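IclR family transcriptional regulator (PDB 5WHM) probably acts as a DNA-binding transcriptional repressor of the IclR type, pairing a helix-turn-helix domain with a C-terminal domain of the GAF kind. Local coordinates at residues L8-E12 with A27-E31; Y114-A118 with F240-R244; M108-D113 with D133-E138; I100-A104 with I262-V266. All coordinates share one frame; numbering follows the deposited sequence.

Contact 1 (L8-E12 with A27-E31); sequences LTPLE and ARGLE. With ACY (acetic acid), chain K.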
# COMPACT_ATOMS: atom_id res chain seq x y z
N LEU C 8 18.08 -6.39 8.72
CA LEU C 8 17.86 -7.27 7.58
C LEU C 8 17.38 -8.65 7.99
O LEU C 8 16.70 -9.32 7.20
CB LEU C 8 19.15 -7.43 6.77
CG LEU C 8 19.82 -6.14 6.27
CD1 LEU C 8 21.11 -6.46 5.54
CD2 LEU C 8 18.89 -5.36 5.38
N THR C 9 17.75 -9.10 9.18
CA THR C 9 17.41 -10.44 9.68
C THR C 9 16.84 -10.33 11.09
O THR C 9 17.49 -10.74 12.07
CB THR C 9 18.63 -11.35 9.67
OG1 THR C 9 19.64 -10.76 10.49
CG2 THR C 9 19.17 -11.51 8.25
N PRO C 10 15.63 -9.79 11.24
CA PRO C 10 15.10 -9.52 12.58
C PRO C 10 14.79 -10.77 13.39
O PRO C 10 14.56 -10.66 14.61
CB PRO C 10 13.82 -8.72 12.31
CG PRO C 10 13.43 -9.08 10.93
CD PRO C 10 14.69 -9.38 10.18
N LEU C 11 14.76 -11.96 12.79
CA LEU C 11 14.47 -13.15 13.57
C LEU C 11 15.75 -13.82 14.06
O LEU C 11 15.68 -14.88 14.70
CB LEU C 11 13.59 -14.12 12.76
CG LEU C 11 12.17 -13.62 12.37
CD1 LEU C 11 11.21 -14.77 12.15
CD2 LEU C 11 11.59 -12.64 13.38
N GLU C 12 16.90 -13.20 13.82
CA GLU C 12 18.21 -13.67 14.29
C GLU C 12 18.24 -13.93 15.79
O GLU C 12 17.35 -13.49 16.53
CB GLU C 12 19.27 -12.64 13.95
CG GLU C 12 19.13 -11.35 14.76
CD GLU C 12 20.18 -10.31 14.42
OE1 GLU C 12 20.43 -10.10 13.21
OE2 GLU C 12 20.77 -9.70 15.34
N ALA C 27 7.86 -8.54 15.71
CA ALA C 27 8.78 -8.86 14.62
C ALA C 27 8.36 -10.13 13.90
O ALA C 27 8.41 -10.20 12.66
CB ALA C 27 10.21 -9.00 15.15
N ARG C 28 7.93 -11.15 14.64
CA ARG C 28 7.62 -12.43 14.01
C ARG C 28 6.36 -12.32 13.15
O ARG C 28 6.29 -12.92 12.07
CB ARG C 28 7.43 -13.52 15.07
CG ARG C 28 8.71 -13.99 15.78
CD ARG C 28 8.31 -15.02 16.85
NE ARG C 28 9.53 -15.56 17.43
CZ ARG C 28 9.56 -16.42 18.44
NH1 ARG C 28 8.43 -16.84 18.99
NH2 ARG C 28 10.73 -16.84 18.87
N GLY C 29 5.35 -11.59 13.63
CA GLY C 29 4.15 -11.39 12.82
C GLY C 29 4.42 -10.60 11.55
O GLY C 29 3.87 -10.90 10.49
N LEU C 30 5.26 -9.56 11.64
CA LEU C 30 5.56 -8.79 10.42
C LEU C 30 6.40 -9.62 9.45
O LEU C 30 6.23 -9.50 8.23
CB LEU C 30 6.29 -7.50 10.77
CG LEU C 30 5.34 -6.49 11.45
CD1 LEU C 30 6.15 -5.43 12.15
CD2 LEU C 30 4.47 -5.84 10.41
N GLU C 31 7.28 -10.48 9.98
CA GLU C 31 8.02 -11.40 9.13
C GLU C 31 7.07 -12.37 8.41
O GLU C 31 7.30 -12.71 7.24
CB GLU C 31 9.03 -12.15 9.99
CG GLU C 31 10.32 -12.51 9.34
CD GLU C 31 11.02 -11.36 8.59
OE1 GLU C 31 11.19 -10.24 9.12
OE2 GLU C 31 11.42 -11.59 7.44
C ACY K . 4.52 -15.77 18.94
O ACY K . 5.74 -15.58 18.95
OXT ACY K . 3.82 -16.83 19.06
CH3 ACY K . 3.80 -14.52 18.76
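Glu31 lies across Leu11 and Pro10 and illustrates how an acidic side chain can do apolar work along its length before its charge is spent at the tip. Its CB starts 4.0 Å from Leu11 CD1. One bond further on, CG makes the tighter touch, 3.7 Å from both CD1 and CG of Leu11, with the two side chains sliding past each other in opposite directions. A bend at chi2 (49°) then turns the chain, and CD comes up to the CG corner of the proline, 4.1 Å from Pro10 CG. OE1 ends the path 3.1 Å from Pro10 CG, the glutamate and proline side chains crossing at about a right angle. The same OE1 forms a salt bridge with Arg126, which also packs on Pro10, so the charge is answered beside an apolar ring.

The helix carrying Glu31, residues 24-33, belongs to the winged helix-turn-helix domain, and the loop 8-12 lies along its flank. A type I turn from Thr9 to Glu12, closed by Glu12 N to Thr9 O, presents Pro10 and Leu11 to the helix. The other branch of Leu11 works one turn back: CD2 is 4.0 Å from Arg28 CG and 4.3 Å from Ala27 CB. Arg28 runs on extended from CG to NE, touching Thr58 and Leu62 of helix 56-69, and its NH1 donates to O of an acetic acid molecule (3.0 Å, 151°), probably from the crystallisation liquor, which sits at the guanidinium edge near its plane. Leu69 of the second subunit packs against both Pro10 and Ala27.

Contact 2 (Y114-A118 with F240-R244); sequences YAKAA and FQLPR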
# COMPACT_ATOMS: atom_id res chain seq x y z
N TYR C 114 10.60 14.37 -22.36
CA TYR C 114 11.78 14.54 -23.21
C TYR C 114 12.38 13.20 -23.61
O TYR C 114 12.76 13.00 -24.77
CB TYR C 114 12.84 15.38 -22.51
CG TYR C 114 14.14 15.32 -23.26
CD1 TYR C 114 14.30 16.01 -24.46
CD2 TYR C 114 15.20 14.53 -22.81
CE1 TYR C 114 15.49 15.94 -25.18
CE2 TYR C 114 16.39 14.45 -23.53
CZ TYR C 114 16.53 15.16 -24.71
OH TYR C 114 17.69 15.09 -25.40
N ALA C 115 12.49 12.27 -22.66
CA ALA C 115 13.20 11.02 -22.91
C ALA C 115 12.31 9.95 -23.52
O ALA C 115 12.83 8.89 -23.90
CB ALA C 115 13.81 10.48 -21.61
N LYS C 116 11.00 10.19 -23.56
CA LYS C 116 10.00 9.19 -23.96
C LYS C 116 10.18 7.89 -23.18
O LYS C 116 10.10 6.79 -23.73
CB LYS C 116 10.04 8.95 -25.48
CG LYS C 116 9.93 10.24 -26.29
CD LYS C 116 9.64 9.98 -27.76
CE LYS C 116 9.40 11.28 -28.52
NZ LYS C 116 8.35 12.11 -27.87
N ALA C 117 10.39 8.03 -21.88
CA ALA C 117 10.68 6.87 -21.05
C ALA C 117 10.19 7.14 -19.62
O ALA C 117 9.99 8.28 -19.22
CB ALA C 117 12.18 6.56 -21.05
N ALA C 118 10.04 6.07 -18.85
CA ALA C 118 9.54 6.19 -17.48
C ALA C 118 10.59 6.76 -16.52
O ALA C 118 11.76 6.37 -16.54
CB ALA C 118 9.06 4.82 -16.99
N PHE C 240 16.69 -0.62 -26.88
CA PHE C 240 16.81 -0.07 -28.23
C PHE C 240 16.49 1.42 -28.26
O PHE C 240 16.95 2.14 -29.15
CB PHE C 240 15.91 -0.85 -29.21
CG PHE C 240 14.46 -0.42 -29.20
CD1 PHE C 240 14.00 0.57 -30.07
CD2 PHE C 240 13.54 -1.01 -28.32
CE1 PHE C 240 12.65 0.97 -30.07
CE2 PHE C 240 12.20 -0.61 -28.31
CZ PHE C 240 11.76 0.37 -29.19
N GLN C 241 15.70 1.91 -27.31
CA GLN C 241 15.36 3.32 -27.26
C GLN C 241 16.37 4.15 -26.48
O GLN C 241 16.57 5.33 -26.78
CB GLN C 241 13.98 3.49 -26.63
CG GLN C 241 13.61 4.90 -26.32
CD GLN C 241 12.24 4.98 -25.69
OE1 GLN C 241 11.56 3.96 -25.51
NE2 GLN C 241 11.83 6.19 -25.34
N LEU C 242 17.03 3.53 -25.50
CA LEU C 242 17.94 4.22 -24.58
C LEU C 242 19.28 3.51 -24.59
O LEU C 242 19.62 2.79 -23.64
CB LEU C 242 17.37 4.25 -23.15
CG LEU C 242 16.07 5.03 -22.94
CD1 LEU C 242 15.52 4.76 -21.54
CD2 LEU C 242 16.33 6.51 -23.12
N PRO C 243 20.07 3.69 -25.65
CA PRO C 243 21.43 3.13 -25.65
C PRO C 243 22.28 3.74 -24.54
O PRO C 243 22.01 4.83 -24.04
CB PRO C 243 21.97 3.50 -27.03
CG PRO C 243 20.74 3.69 -27.86
CD PRO C 243 19.72 4.26 -26.96
N ARG C 244 23.36 3.01 -24.19
CA ARG C 244 24.32 3.51 -23.21
C ARG C 244 24.75 4.95 -23.52
O ARG C 244 24.76 5.81 -22.62
CB ARG C 244 25.54 2.58 -23.19
CG ARG C 244 26.80 3.20 -22.57
CD ARG C 244 27.98 2.23 -22.59
NE ARG C 244 27.76 1.04 -21.75
CZ ARG C 244 27.99 0.99 -20.44
NH1 ARG C 244 28.44 2.05 -19.78
NH2 ARG C 244 27.79 -0.15 -19.78
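Ala115 and Leu242 have the nearest CA atoms across the contact, 8.5 Å apart, and side chains of the loop span the gap. The first segment is where helix 101-115 ends and the chain turns toward strand 118-125; the second is the loop between strand 229-238 and helix 244-265, with Pro243 at the N-cap position of that helix. Both belong to the C-terminal domain of the GAF clan, an antiparallel sheet with helices packed on it, and the contact ties the exit of one helix to the approach of another. Lys116, the first residue after its helix to leave helical geometry, has a positive phi of 52°, and the reversal there brings the carbonyls of Ala115 and Lys116 to face the same glutamine.

That glutamine, Gln241, reaches across at full length: CG stands opposite the backbone N (chi1 171°) and the chain is extended beyond it, which carries the amide to the helix end. NE2 donates weakly to Ala115 O (3.2 Å, 126°). It also points at Lys116 O, but the modelled separation is so short that the strength of this second bond is doubtful. NE2 further lies 3.3 Å from Lys116 CB, whose side chain then leads away from the loop.

Beside this polar bridge runs an apolar one. Leu242 points toward the first segment, and its buried side chain also packs on Leu247 of helix 244-265, while its backbone O is held by Asn217. One methyl, CD2, approaches Ala115 O at 4.3 Å; the other, CD1, meets Ala117 CB at 3.8 Å.

Contact 3 (M108-D113 with D133-E138); sequences MQVLAD and DVVQGE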
# COMPACT_ATOMS: atom_id res chain seq x y z
N MSE C 108 9.79 15.38 -12.97
CA MSE C 108 9.93 14.04 -13.53
C MSE C 108 9.16 13.92 -14.84
O MSE C 108 9.56 13.21 -15.76
CB MSE C 108 9.45 12.98 -12.52
CG MSE C 108 10.38 12.82 -11.33
SE MSE C 108 9.50 11.95 -9.77
CE MSE C 108 8.98 10.24 -10.56
N GLN C 109 8.01 14.61 -14.89
CA GLN C 109 7.20 14.58 -16.10
C GLN C 109 7.95 15.21 -17.28
O GLN C 109 7.95 14.65 -18.38
CB GLN C 109 5.87 15.28 -15.85
CG GLN C 109 4.89 15.21 -17.01
CD GLN C 109 4.41 13.80 -17.28
OE1 GLN C 109 3.67 13.24 -16.49
NE2 GLN C 109 4.84 13.22 -18.39
N VAL C 110 8.61 16.35 -17.05
CA VAL C 110 9.40 17.00 -18.10
C VAL C 110 10.49 16.06 -18.62
O VAL C 110 10.71 15.96 -19.83
CB VAL C 110 10.00 18.32 -17.57
CG1 VAL C 110 11.03 18.91 -18.56
CG2 VAL C 110 8.89 19.32 -17.28
N LEU C 111 11.19 15.38 -17.72
CA LEU C 111 12.24 14.47 -18.17
C LEU C 111 11.66 13.26 -18.89
O LEU C 111 12.16 12.86 -19.95
CB LEU C 111 13.10 14.02 -16.99
CG LEU C 111 14.20 13.02 -17.39
CD1 LEU C 111 15.13 13.61 -18.50
CD2 LEU C 111 14.99 12.57 -16.20
N ALA C 112 10.60 12.67 -18.33
CA ALA C 112 9.93 11.54 -18.98
C ALA C 112 9.43 11.92 -20.38
O ALA C 112 9.56 11.13 -21.31
CB ALA C 112 8.77 11.03 -18.10
N ASP C 113 8.84 13.12 -20.53
CA ASP C 113 8.36 13.55 -21.84
C ASP C 113 9.53 13.71 -22.81
O ASP C 113 9.46 13.25 -23.95
CB ASP C 113 7.59 14.88 -21.75
CG ASP C 113 6.23 14.74 -21.05
OD1 ASP C 113 5.74 13.61 -20.80
OD2 ASP C 113 5.66 15.81 -20.74
N ASP C 133 6.89 6.56 -6.67
CA ASP C 133 6.20 7.32 -7.69
C ASP C 133 6.84 6.96 -9.03
O ASP C 133 8.03 6.61 -9.09
CB ASP C 133 6.24 8.84 -7.44
CG ASP C 133 5.08 9.56 -8.14
OD1 ASP C 133 4.97 10.80 -8.07
OD2 ASP C 133 4.23 8.87 -8.76
N VAL C 134 6.02 6.96 -10.07
CA VAL C 134 6.43 6.63 -11.44
C VAL C 134 5.65 7.54 -12.36
O VAL C 134 4.42 7.66 -12.23
CB VAL C 134 6.14 5.16 -11.84
CG1 VAL C 134 6.73 4.88 -13.24
CG2 VAL C 134 6.64 4.19 -10.84
N VAL C 135 6.33 8.14 -13.32
CA VAL C 135 5.71 8.99 -14.32
C VAL C 135 6.19 8.50 -15.68
O VAL C 135 7.38 8.23 -15.86
CB VAL C 135 6.09 10.46 -14.09
CG1 VAL C 135 5.90 11.27 -15.33
CG2 VAL C 135 5.24 11.03 -12.95
N GLN C 136 5.26 8.38 -16.62
CA GLN C 136 5.59 7.97 -17.97
C GLN C 136 5.49 9.15 -18.92
O GLN C 136 4.62 10.02 -18.77
CB GLN C 136 4.66 6.86 -18.43
CG GLN C 136 4.82 5.65 -17.59
CD GLN C 136 5.04 4.40 -18.40
OE1 GLN C 136 5.63 3.43 -17.90
NE2 GLN C 136 4.57 4.40 -19.64
N GLY C 137 6.39 9.17 -19.90
CA GLY C 137 6.33 10.21 -20.90
C GLY C 137 4.97 10.26 -21.56
O GLY C 137 4.32 9.22 -21.71
N GLU C 138 4.50 11.46 -21.91
CA GLU C 138 3.34 11.58 -22.78
C GLU C 138 3.56 10.74 -24.03
O GLU C 138 4.61 10.82 -24.67
CB GLU C 138 3.11 13.04 -23.14
CG GLU C 138 1.77 13.35 -23.78
CD GLU C 138 1.54 14.84 -23.97
OE1 GLU C 138 2.54 15.59 -24.03
OE2 GLU C 138 0.36 15.25 -24.05
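Val135 pushes its CG1 methyl against the side-chain amide of Gln109, 3.2 Å from OE1 and 3.5 Å from CD, the two side chains crossing at about a right angle. The glutamine is folded to do this: a bend at chi2 turns its amide toward the strand and aims NE2 at two acceptors, each close to the amide plane. One is Gln136 O (3.2 Å, 160°), approached from above the carbonyl plane; the other is Asp113 OD1 (2.6 Å), one helical turn further on. Asp113 OD1 in turn takes Glu138 N in a nearly straight bond (2.7 Å, 173°). The two donors reach this oxygen from opposite faces of the carboxylate, so a single atom links helix side chain to loop backbone and would limit rotation of the group. Apolar packing continues alongside, with Ala112 CB 4.0 Å from Val135 CG1, while the methyl CE of Met108, present as selenomethionine, lies 4.0 Å from the backbone Asp133 O. The segment axes are 42° apart in direction, with 8.9 Å at closest approach. Helix 101-115 thus lies over the sheet, with Met108 and Ala112 also on Val119 of strand 118-125 and Leu111 turned to Leu255 and Met258 of helix 244-265.

Contact 4 (I100-A104 with I262-V266); sequences IRTVA and ISSAV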
# COMPACT_ATOMS: atom_id res chain seq x y z
N ILE C 100 6.73 15.31 -1.13
CA ILE C 100 7.81 15.60 -2.07
C ILE C 100 7.34 15.41 -3.51
O ILE C 100 7.89 16.04 -4.42
CB ILE C 100 9.06 14.74 -1.75
CG1 ILE C 100 10.23 15.21 -2.63
CG2 ILE C 100 8.78 13.25 -1.97
CD1 ILE C 100 11.56 14.91 -2.07
N ARG C 101 6.29 14.60 -3.74
CA ARG C 101 5.75 14.45 -5.09
C ARG C 101 5.33 15.77 -5.70
O ARG C 101 5.36 15.91 -6.92
CB ARG C 101 4.54 13.51 -5.12
CG ARG C 101 4.82 12.05 -4.81
CD ARG C 101 3.47 11.26 -4.81
NE ARG C 101 2.90 11.37 -6.14
CZ ARG C 101 1.61 11.36 -6.44
NH1 ARG C 101 0.67 11.24 -5.47
NH2 ARG C 101 1.25 11.49 -7.70
N THR C 102 4.87 16.74 -4.90
CA THR C 102 4.43 17.98 -5.53
C THR C 102 5.60 18.77 -6.12
O THR C 102 5.39 19.59 -7.01
CB THR C 102 3.66 18.87 -4.55
OG1 THR C 102 4.56 19.39 -3.56
CG2 THR C 102 2.51 18.05 -3.86
N VAL C 103 6.81 18.56 -5.62
CA VAL C 103 8.00 19.15 -6.25
C VAL C 103 8.57 18.24 -7.32
O VAL C 103 8.90 18.68 -8.42
CB VAL C 103 9.05 19.46 -5.17
CG1 VAL C 103 10.40 19.79 -5.81
CG2 VAL C 103 8.57 20.57 -4.27
N ALA C 104 8.70 16.95 -7.01
CA ALA C 104 9.41 16.04 -7.91
C ALA C 104 8.59 15.70 -9.14
O ALA C 104 9.12 15.68 -10.26
CB ALA C 104 9.79 14.76 -7.17
N ILE C 262 15.21 19.30 -7.67
CA ILE C 262 14.37 18.77 -6.59
C ILE C 262 14.99 19.11 -5.24
O ILE C 262 14.31 19.58 -4.32
CB ILE C 262 14.18 17.25 -6.76
CG1 ILE C 262 13.42 16.96 -8.05
CG2 ILE C 262 13.42 16.67 -5.54
CD1 ILE C 262 13.29 15.49 -8.35
N SER C 263 16.31 18.90 -5.12
CA SER C 263 17.03 19.12 -3.88
C SER C 263 16.96 20.57 -3.42
O SER C 263 16.86 20.85 -2.22
CB SER C 263 18.48 18.68 -4.06
OG SER C 263 19.21 18.94 -2.89
N SER C 264 16.97 21.52 -4.36
CA SER C 264 16.91 22.92 -3.96
C SER C 264 15.50 23.37 -3.61
O SER C 264 15.35 24.37 -2.90
CB SER C 264 17.48 23.80 -5.07
OG SER C 264 16.84 23.54 -6.30
N ALA C 265 14.47 22.67 -4.08
CA ALA C 265 13.08 23.07 -3.85
C ALA C 265 12.46 22.41 -2.62
O ALA C 265 11.47 22.93 -2.09
CB ALA C 265 12.23 22.76 -5.07
N VAL C 266 13.01 21.30 -2.15
CA VAL C 266 12.63 20.70 -0.88
C VAL C 266 13.83 20.75 0.06
O VAL C 266 14.75 19.93 -0.03
CB VAL C 266 12.09 19.27 -1.05
CG1 VAL C 266 13.07 18.33 -1.74
CG2 VAL C 266 11.62 18.69 0.29
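Val103 and Ala265 face each other directly, Val103 CG1 standing 3.6 Å from Ala265 CB, the closest touch between two helix ends that meet without any hydrogen bond across them. The valine methyl comes in over the backbone of the other helix, 4.2 Å from Ile262 CA, because CG1 stands anti to its own N (chi1 168°). Ile262 answers in the reverse direction: its CG1 arm leads CD1 to Ala104, 3.8 Å from the CB and 3.9 Å from the CA of that alanine. In the GAF-like C-terminal domain these two helices, 101-115 and 244-265, pack side by side on one face of the antiparallel sheet, and Phe233 of strand 229-238 touches both Ala104 and Ile262. Toward the other end of the contact, Ile100 extends its CD1 toward two partners, 3.8 Å from Val266 CG1 and 4.3 Å from Ile262 CG2. Ile100 and Val266 cross at about a right angle, and both rest on His225 of strand 216-225. Val266, the first residue to leave the helix, is poorly ordered, so its place is less certain. Away from this apolar seam, Arg101 pairs with Asp133 of its own chain through NE, and its NH1 donates to Met143 O of the second subunit.

Contacts 2, 3 and 4 share helix 101-115 and follow it from its start (contact 4) through its body (contact 3) to its end (contact 2); contacts 2 and 4 also frame helix 244-265. Contact 4 is wholly apolar, contact 3 mixes packing with a polar relay, and contact 2, the most buried, relies on one amide and one methyl pair. Contacts 2 and 3 meet where Ala117 N probably bonds to Ala112 O, while a salt bridge from Arg101 to Asp133 joins contacts 3 and 4. Contact 1 stands apart in the helix-turn-helix domain, its centre about 34 Å from that of contact 4; like contacts 3 and 4, it touches the second subunit.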